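Local coordinates for isocitrate dehydrogenase [NAD] subunit 2, mitochondrial (Saccharomyces cerevisiae, PDB 3BLX), which catalyses, as part of an octamer with subunit 1, the NAD-dependent oxidative decarboxylation of isocitrate to 2-oxoglutarate in the citric acid cycle, and also binds mitochondrial mRNA leaders, at residues Ala172-Arg177 / Lys209-Leu214; Ile179-Val184 / Asp237-Cys242. All blocks are in the same frame, centred on the assembly; numbering follows the deposited sequence.

Interaction 1 (Ala172-Arg177 / Lys209-Leu214)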
ATOM      1  N   ALA B 172     -14.104 -47.566 -24.844  1.00 30.38           N
ATOM      2  CA  ALA B 172     -12.986 -47.448 -25.774  1.00 38.52           C
ATOM      3  C   ALA B 172     -12.693 -48.779 -26.388  1.00 30.81           C
ATOM      4  O   ALA B 172     -12.343 -48.856 -27.554  1.00 32.20           O
ATOM      5  CB  ALA B 172     -11.743 -46.918 -25.096  1.00 20.62           C
ATOM      6  N   PHE B 173     -12.806 -49.823 -25.583  1.00 28.49           N
ATOM      7  CA  PHE B 173     -12.626 -51.182 -26.081  1.00 48.78           C
ATOM      8  C   PHE B 173     -13.713 -51.546 -27.113  1.00 36.21           C
ATOM      9  O   PHE B 173     -13.406 -51.861 -28.249  1.00 32.86           O
ATOM     10  CB  PHE B 173     -12.607 -52.182 -24.921  1.00 33.78           C
ATOM     11  CG  PHE B 173     -11.276 -52.277 -24.222  1.00 54.38           C
ATOM     12  CD1 PHE B 173     -11.157 -52.016 -22.857  1.00 49.62           C
ATOM     13  CD2 PHE B 173     -10.137 -52.630 -24.924  1.00 46.38           C
ATOM     14  CE1 PHE B 173      -9.926 -52.113 -22.219  1.00 35.33           C
ATOM     15  CE2 PHE B 173      -8.903 -52.721 -24.282  1.00 47.88           C
ATOM     16  CZ  PHE B 173      -8.801 -52.455 -22.926  1.00 33.21           C
ATOM     17  N   GLU B 174     -14.975 -51.465 -26.705  1.00 32.30           N
ATOM     18  CA  GLU B 174     -16.131 -51.763 -27.543  1.00 36.45           C
ATOM     19  C   GLU B 174     -16.219 -50.926 -28.820  1.00 41.13           C
ATOM     20  O   GLU B 174     -16.846 -51.315 -29.797  1.00 60.68           O
ATOM     21  CB  GLU B 174     -17.421 -51.639 -26.738  1.00 26.08           C
ATOM     22  CG  GLU B 174     -17.431 -52.514 -25.521  1.00 46.98           C
ATOM     23  CD  GLU B 174     -18.779 -53.138 -25.247  1.00 88.21           C
ATOM     24  OE1 GLU B 174     -19.339 -52.837 -24.172  1.00 80.42           O
ATOM     25  OE2 GLU B 174     -19.267 -53.923 -26.098  1.00 93.64           O
ATOM     26  N   TYR B 175     -15.570 -49.782 -28.818  1.00 43.64           N
ATOM     27  CA  TYR B 175     -15.535 -48.935 -29.988  1.00 41.72           C
ATOM     28  C   TYR B 175     -14.368 -49.336 -30.886  1.00 37.16           C
ATOM     29  O   TYR B 175     -14.414 -49.156 -32.097  1.00 40.49           O
ATOM     30  CB  TYR B 175     -15.417 -47.459 -29.562  1.00 37.95           C
ATOM     31  CG  TYR B 175     -15.529 -46.470 -30.702  1.00 35.11           C
ATOM     32  CD1 TYR B 175     -14.387 -45.979 -31.349  1.00 23.92           C
ATOM     33  CD2 TYR B 175     -16.780 -46.034 -31.141  1.00 38.10           C
ATOM     34  CE1 TYR B 175     -14.492 -45.079 -32.402  1.00 33.86           C
ATOM     35  CE2 TYR B 175     -16.901 -45.140 -32.190  1.00 32.37           C
ATOM     36  CZ  TYR B 175     -15.757 -44.662 -32.823  1.00 51.45           C
ATOM     37  OH  TYR B 175     -15.889 -43.768 -33.874  1.00 36.51           O
ATOM     38  N   ALA B 176     -13.308 -49.867 -30.303  1.00 30.08           N
ATOM     39  CA  ALA B 176     -12.202 -50.327 -31.115  1.00 43.22           C
ATOM     40  C   ALA B 176     -12.626 -51.601 -31.861  1.00 53.73           C
ATOM     41  O   ALA B 176     -12.408 -51.744 -33.065  1.00 36.89           O
ATOM     42  CB  ALA B 176     -11.003 -50.571 -30.261  1.00 39.28           C
ATOM     43  N   ARG B 177     -13.243 -52.521 -31.129  1.00 45.88           N
ATOM     44  CA  ARG B 177     -13.847 -53.701 -31.720  1.00 55.50           C
ATOM     45  C   ARG B 177     -14.833 -53.306 -32.830  1.00 52.54           C
ATOM     46  O   ARG B 177     -14.722 -53.770 -33.957  1.00 60.09           O
ATOM     47  CB  ARG B 177     -14.528 -54.515 -30.626  1.00 52.06           C
ATOM     48  CG  ARG B 177     -15.531 -55.529 -31.099  1.00 46.76           C
ATOM     49  CD  ARG B 177     -16.265 -56.134 -29.901  1.00 38.23           C
ATOM     50  NE  ARG B 177     -15.367 -56.973 -29.118  1.00 49.52           N
ATOM     51  CZ  ARG B 177     -15.667 -57.462 -27.922  1.00 62.69           C
ATOM     52  NH1 ARG B 177     -16.845 -57.159 -27.391  1.00 38.95           N
ATOM     53  NH2 ARG B 177     -14.800 -58.239 -27.263  1.00 45.87           N
ATOM     54  N   LYS B 209      -8.783 -58.109 -19.869  1.00 55.45           N
ATOM     55  CA  LYS B 209      -9.033 -59.538 -19.907  1.00 63.47           C
ATOM     56  C   LYS B 209     -10.420 -59.882 -20.415  1.00 63.14           C
ATOM     57  O   LYS B 209     -10.635 -60.994 -20.876  1.00 64.17           O
ATOM     58  CB  LYS B 209      -8.782 -60.180 -18.537  1.00 75.94           C
ATOM     59  CG  LYS B 209      -9.613 -59.619 -17.401  1.00 74.85           C
ATOM     60  CD  LYS B 209      -8.878 -59.817 -16.078  1.00 82.52           C
ATOM     61  CE  LYS B 209      -7.396 -59.423 -16.200  1.00 68.15           C
ATOM     62  NZ  LYS B 209      -6.689 -59.422 -14.883  1.00 67.56           N
ATOM     63  N   GLU B 210     -11.349 -58.935 -20.336  1.00 56.80           N
ATOM     64  CA  GLU B 210     -12.679 -59.135 -20.903  1.00 43.77           C
ATOM     65  C   GLU B 210     -12.741 -58.782 -22.376  1.00 48.97           C
ATOM     66  O   GLU B 210     -13.801 -58.838 -22.982  1.00 48.21           O
ATOM     67  CB  GLU B 210     -13.730 -58.339 -20.159  1.00 41.47           C
ATOM     68  CG  GLU B 210     -13.675 -58.519 -18.674  1.00 56.64           C
ATOM     69  CD  GLU B 210     -14.781 -57.771 -17.983  1.00 78.77           C
ATOM     70  OE1 GLU B 210     -15.885 -57.695 -18.574  1.00 61.60           O
ATOM     71  OE2 GLU B 210     -14.545 -57.267 -16.859  1.00 80.96           O
ATOM     72  N   TYR B 211     -11.603 -58.418 -22.953  1.00 44.34           N
ATOM     73  CA  TYR B 211     -11.542 -58.124 -24.379  1.00 44.92           C
ATOM     74  C   TYR B 211     -10.252 -58.680 -24.966  1.00 67.24           C
ATOM     75  O   TYR B 211      -9.280 -57.948 -25.180  1.00 68.63           O
ATOM     76  CB  TYR B 211     -11.649 -56.615 -24.625  1.00 47.54           C
ATOM     77  CG  TYR B 211     -12.901 -55.975 -24.047  1.00 47.36           C
ATOM     78  CD1 TYR B 211     -12.947 -55.558 -22.722  1.00 56.29           C
ATOM     79  CD2 TYR B 211     -14.035 -55.794 -24.816  1.00 45.83           C
ATOM     80  CE1 TYR B 211     -14.091 -54.984 -22.179  1.00 54.48           C
ATOM     81  CE2 TYR B 211     -15.192 -55.221 -24.279  1.00 52.24           C
ATOM     82  CZ  TYR B 211     -15.208 -54.814 -22.955  1.00 57.41           C
ATOM     83  OH  TYR B 211     -16.322 -54.239 -22.380  1.00 46.91           O
ATOM     84  N   PRO B 212     -10.232 -59.998 -25.207  1.00 63.24           N
ATOM     85  CA  PRO B 212      -9.028 -60.738 -25.597  1.00 50.91           C
ATOM     86  C   PRO B 212      -8.660 -60.448 -27.033  1.00 52.62           C
ATOM     87  O   PRO B 212      -7.492 -60.554 -27.378  1.00 48.80           O
ATOM     88  CB  PRO B 212      -9.442 -62.200 -25.437  1.00 61.68           C
ATOM     89  CG  PRO B 212     -10.724 -62.163 -24.627  1.00 71.13           C
ATOM     90  CD  PRO B 212     -11.382 -60.888 -25.007  1.00 61.70           C
ATOM     91  N   ASP B 213      -9.647 -60.074 -27.848  1.00 56.15           N
ATOM     92  CA  ASP B 213      -9.414 -59.710 -29.254  1.00 46.14           C
ATOM     93  C   ASP B 213      -8.690 -58.386 -29.406  1.00 63.94           C
ATOM     94  O   ASP B 213      -8.253 -58.021 -30.500  1.00 48.25           O
ATOM     95  CB  ASP B 213     -10.718 -59.648 -30.054  1.00 39.57           C
ATOM     96  CG  ASP B 213     -11.834 -58.879 -29.348  1.00 63.93           C
ATOM     97  OD1 ASP B 213     -12.146 -59.166 -28.159  1.00 51.63           O
ATOM     98  OD2 ASP B 213     -12.432 -58.006 -30.021  1.00 50.53           O
ATOM     99  N   LEU B 214      -8.573 -57.663 -28.303  1.00 66.41           N
ATOM    100  CA  LEU B 214      -7.957 -56.354 -28.337  1.00 50.77           C
ATOM    101  C   LEU B 214      -6.655 -56.315 -27.547  1.00 40.51           C
ATOM    102  O   LEU B 214      -6.551 -56.909 -26.473  1.00 61.48           O
ATOM    103  CB  LEU B 214      -8.940 -55.344 -27.788  1.00 57.73           C
ATOM    104  CG  LEU B 214      -9.817 -54.604 -28.801  1.00 49.62           C
ATOM    105  CD1 LEU B 214      -9.689 -55.187 -30.176  1.00 59.67           C
ATOM    106  CD2 LEU B 214     -11.230 -54.631 -28.342  1.00 32.49           C
TER
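R177, near the C-terminal end of helix 162-178, reaches across to the loop that leads from helix 195-208 into strand 215-220 and meets three of its side chains in turn. Its CB lies 4.0 Å from CD2 of L214. CG is anti to the backbone N (chi1 163°), which sends the chain out across the side chains of Y211 and D213, and CG passes OD2 of D213 at a looser distance. A bend at chi3 then brings the NE/NH2 edge of the head against the D213 carboxylate. There R177 NE gives a hydrogen bond of 3.2 Å to D213 OD2, while R177 NH2 gives one of 3.0 Å to D213 OD1, on that oxygen's syn side; both are nearly straight. Guanidinium and carboxylate are close to coplanar, 18° apart, a side-on bidentate salt bridge. CZ and NH1 lie by the Y211 ring, whose plane is turned 42° from the guanidinium, and NH2 stands 3.5 Å from Y211 CD2.

The Y211 ring is flanked by the helix as well. CB of F173 sits over its centre, 3.8 Å from the centroid, a CH-pi contact, and the two rings run nearly parallel but barely overlap. CG of E174 approaches Y211 CE2, and R170, one turn earlier in the helix, bonds weakly to the Y211 hydroxyl and pairs with E210. Deeper in, L214 CD2 packs 3.5 Å from the carbonyl O of F173, and A176 borders the same leucine.

Y211 to L214 form a type I turn, which presents D213 and L214 to the helix together. A helix packed on the central sheet is thus joined to the turn before outermost strand 215-220 by a buried apolar layer, edged on its exposed side by a charge pair whose two bonds fix the rotation of the R177 head.

Interaction 2 (Ile179-Val184 / Asp237-Cys242)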
ATOM      1  N   ILE B 179     -15.059 -50.753 -34.807  1.00 38.73           N
ATOM      2  CA  ILE B 179     -14.562 -50.136 -36.025  1.00 28.83           C
ATOM      3  C   ILE B 179     -13.347 -50.901 -36.534  1.00 53.55           C
ATOM      4  O   ILE B 179     -12.628 -50.413 -37.409  1.00 53.37           O
ATOM      5  CB  ILE B 179     -14.144 -48.657 -35.823  1.00 48.71           C
ATOM      6  CG1 ILE B 179     -13.108 -48.520 -34.706  1.00 44.59           C
ATOM      7  CG2 ILE B 179     -15.332 -47.785 -35.509  1.00 37.41           C
ATOM      8  CD1 ILE B 179     -12.484 -47.139 -34.643  1.00 46.02           C
ATOM      9  N   GLY B 180     -13.107 -52.083 -35.964  1.00 48.15           N
ATOM     10  CA  GLY B 180     -12.009 -52.941 -36.388  1.00 47.96           C
ATOM     11  C   GLY B 180     -10.588 -52.433 -36.163  1.00 55.49           C
ATOM     12  O   GLY B 180      -9.792 -52.306 -37.082  1.00 45.19           O
ATOM     13  N   ARG B 181     -10.254 -52.136 -34.920  1.00 58.43           N
ATOM     14  CA  ARG B 181      -8.892 -51.766 -34.608  1.00 54.26           C
ATOM     15  C   ARG B 181      -8.359 -52.666 -33.500  1.00 55.77           C
ATOM     16  O   ARG B 181      -9.038 -52.922 -32.486  1.00 39.23           O
ATOM     17  CB  ARG B 181      -8.805 -50.287 -34.224  1.00 59.55           C
ATOM     18  CG  ARG B 181      -8.580 -49.328 -35.391  1.00 51.24           C
ATOM     19  CD  ARG B 181      -9.185 -47.966 -35.083  1.00 41.21           C
ATOM     20  NE  ARG B 181      -8.316 -46.841 -35.431  1.00 57.43           N
ATOM     21  CZ  ARG B 181      -8.619 -45.917 -36.336  1.00 48.78           C
ATOM     22  NH1 ARG B 181      -9.767 -45.992 -36.986  1.00 44.84           N
ATOM     23  NH2 ARG B 181      -7.776 -44.925 -36.584  1.00 33.94           N
ATOM     24  N   PRO B 182      -7.136 -53.158 -33.701  1.00 52.01           N
ATOM     25  CA  PRO B 182      -6.469 -54.108 -32.807  1.00 50.14           C
ATOM     26  C   PRO B 182      -6.134 -53.495 -31.432  1.00 61.97           C
ATOM     27  O   PRO B 182      -6.468 -54.128 -30.425  1.00 56.96           O
ATOM     28  CB  PRO B 182      -5.175 -54.471 -33.559  1.00 36.29           C
ATOM     29  CG  PRO B 182      -5.227 -53.774 -34.866  1.00 41.25           C
ATOM     30  CD  PRO B 182      -6.274 -52.707 -34.805  1.00 40.13           C
ATOM     31  N   ARG B 183      -5.510 -52.307 -31.394  1.00 48.12           N
ATOM     32  CA  ARG B 183      -4.957 -51.740 -30.149  1.00 49.08           C
ATOM     33  C   ARG B 183      -5.803 -50.654 -29.527  1.00 38.41           C
ATOM     34  O   ARG B 183      -6.285 -49.775 -30.225  1.00 33.78           O
ATOM     35  CB  ARG B 183      -3.577 -51.120 -30.375  1.00 37.97           C
ATOM     36  CG  ARG B 183      -2.699 -51.844 -31.331  1.00 47.65           C
ATOM     37  CD  ARG B 183      -1.912 -50.822 -32.115  1.00 60.63           C
ATOM     38  NE  ARG B 183      -0.848 -50.194 -31.343  1.00 55.29           N
ATOM     39  CZ  ARG B 183      -0.183 -49.111 -31.735  1.00 45.96           C
ATOM     40  NH1 ARG B 183      -0.493 -48.525 -32.879  1.00 29.71           N
ATOM     41  NH2 ARG B 183       0.787 -48.610 -30.985  1.00 46.14           N
ATOM     42  N   VAL B 184      -5.973 -50.705 -28.207  1.00 45.35           N
ATOM     43  CA  VAL B 184      -6.387 -49.508 -27.488  1.00 39.88           C
ATOM     44  C   VAL B 184      -5.231 -49.064 -26.623  1.00 24.88           C
ATOM     45  O   VAL B 184      -4.647 -49.844 -25.881  1.00 28.58           O
ATOM     46  CB  VAL B 184      -7.688 -49.659 -26.684  1.00 39.60           C
ATOM     47  CG1 VAL B 184      -8.505 -50.844 -27.191  1.00 31.75           C
ATOM     48  CG2 VAL B 184      -7.396 -49.770 -25.229  1.00 32.33           C
ATOM     49  N   ASP B 237      -4.160 -47.691 -36.456  1.00 45.15           N
ATOM     50  CA  ASP B 237      -4.653 -49.006 -36.062  1.00 50.72           C
ATOM     51  C   ASP B 237      -5.013 -49.022 -34.584  1.00 51.82           C
ATOM     52  O   ASP B 237      -5.116 -50.079 -33.965  1.00 52.08           O
ATOM     53  CB  ASP B 237      -3.579 -50.066 -36.309  1.00 50.95           C
ATOM     54  CG  ASP B 237      -2.275 -49.766 -35.563  1.00 71.16           C
ATOM     55  OD1 ASP B 237      -1.792 -48.612 -35.622  1.00 65.98           O
ATOM     56  OD2 ASP B 237      -1.717 -50.685 -34.925  1.00 61.90           O
ATOM     57  N   ALA B 238      -5.184 -47.848 -34.000  1.00 55.23           N
ATOM     58  CA  ALA B 238      -5.420 -47.774 -32.569  1.00 35.68           C
ATOM     59  C   ALA B 238      -6.499 -46.800 -32.197  1.00 38.30           C
ATOM     60  O   ALA B 238      -6.812 -45.853 -32.923  1.00 46.28           O
ATOM     61  CB  ALA B 238      -4.159 -47.429 -31.844  1.00 35.68           C
ATOM     62  N   VAL B 239      -7.062 -47.052 -31.034  1.00 36.52           N
ATOM     63  CA  VAL B 239      -7.972 -46.138 -30.381  1.00 37.74           C
ATOM     64  C   VAL B 239      -7.370 -45.683 -29.037  1.00 37.32           C
ATOM     65  O   VAL B 239      -7.104 -46.500 -28.153  1.00 33.92           O
ATOM     66  CB  VAL B 239      -9.286 -46.841 -30.158  1.00 26.39           C
ATOM     67  CG1 VAL B 239     -10.036 -46.256 -28.989  1.00 33.19           C
ATOM     68  CG2 VAL B 239     -10.093 -46.745 -31.400  1.00 44.16           C
ATOM     69  N   SER B 240      -7.125 -44.389 -28.900  1.00 23.19           N
ATOM     70  CA  SER B 240      -6.607 -43.851 -27.638  1.00 32.52           C
ATOM     71  C   SER B 240      -7.707 -43.481 -26.618  1.00 30.38           C
ATOM     72  O   SER B 240      -8.714 -42.873 -26.983  1.00 27.77           O
ATOM     73  CB  SER B 240      -5.753 -42.635 -27.935  1.00 26.02           C
ATOM     74  OG  SER B 240      -4.768 -42.941 -28.892  1.00 33.63           O
ATOM     75  N   VAL B 241      -7.540 -43.873 -25.354  1.00 20.38           N
ATOM     76  CA  VAL B 241      -8.304 -43.244 -24.271  1.00 33.09           C
ATOM     77  C   VAL B 241      -7.435 -42.442 -23.305  1.00 25.47           C
ATOM     78  O   VAL B 241      -6.307 -42.791 -23.033  1.00 24.11           O
ATOM     79  CB  VAL B 241      -9.035 -44.245 -23.415  1.00 21.60           C
ATOM     80  CG1 VAL B 241     -10.478 -44.238 -23.726  1.00 24.89           C
ATOM     81  CG2 VAL B 241      -8.388 -45.591 -23.535  1.00 16.69           C
ATOM     82  N   CYS B 242      -7.986 -41.387 -22.736  1.00 42.69           N
ATOM     83  CA  CYS B 242      -7.254 -40.660 -21.698  1.00 40.90           C
ATOM     84  C   CYS B 242      -8.196 -40.093 -20.672  1.00 31.79           C
ATOM     85  O   CYS B 242      -9.409 -39.961 -20.929  1.00 28.82           O
ATOM     86  CB  CYS B 242      -6.427 -39.546 -22.310  1.00 36.83           C
ATOM     87  SG  CYS B 242      -7.423 -38.316 -23.157  1.00 35.78           S
TER
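R183 and D237 carry the charged link: R183 NH1 forms a salt bridge to D237 OD1 at 3.0 Å, a weak, bent hydrogen bond that meets the edge of the guanidinium near its plane. The D237 CG lies between its backbone N and carbonyl carbon (chi1 58°), which brings the carboxylate over to R183. The same arginine also binds E217 and the carbonyl of A234, so its head links the loop before strand 238-242 to strand 215-220.

Strands 183-188 and 238-242 start side by side here as parallel neighbours. The V239 N to R183 O bond, 2.9 Å long, is the firm one; R183 N to D237 O is weak at 3.4 Å. CA-H...O contacts of 3.2 Å, from A238 CA to R183 O and from V184 CA to V239 O, fill in between.

Before the strand, R181 lays CG against the D237 carbonyl carbon and gives a weak NE bond of 3.1 Å to A238 O. Replacing R181 by an alanine would probably leave A238 O without this donor and uncover V239 CG2, which R181 CD touches. I179 CD1 adds a second contact, 4.0 Å from V239 CG2.

Backbone bonding thus sets the register of two inner strands of the mixed sheet of the isocitrate/isopropylmalate dehydrogenase fold, while the arginines add weaker, charge-assisted bonds at the strand starts.

Interactions 1 and 2 use consecutive elements: helix 162-178 in the first, the turn into strand 183-188 in the second. In 172-177 / 209-214 the helix meets a surface loop mainly through side chains, with a buried apolar layer and an exposed ion pair; in 179-184 / 237-242 two strands are joined largely through the backbone, with charge at their start. They touch directly: F173 packs on V184, A172 on V241, and L214 on R181. A Schellman motif, with G180 as C-prime residue, ends the helix; R181 N probably bonds to A176 O, and G180 N pairs with R177 O. The loop packs beside the sheet-facing side of the helix, where F173 and A176 serve both sheet and loop.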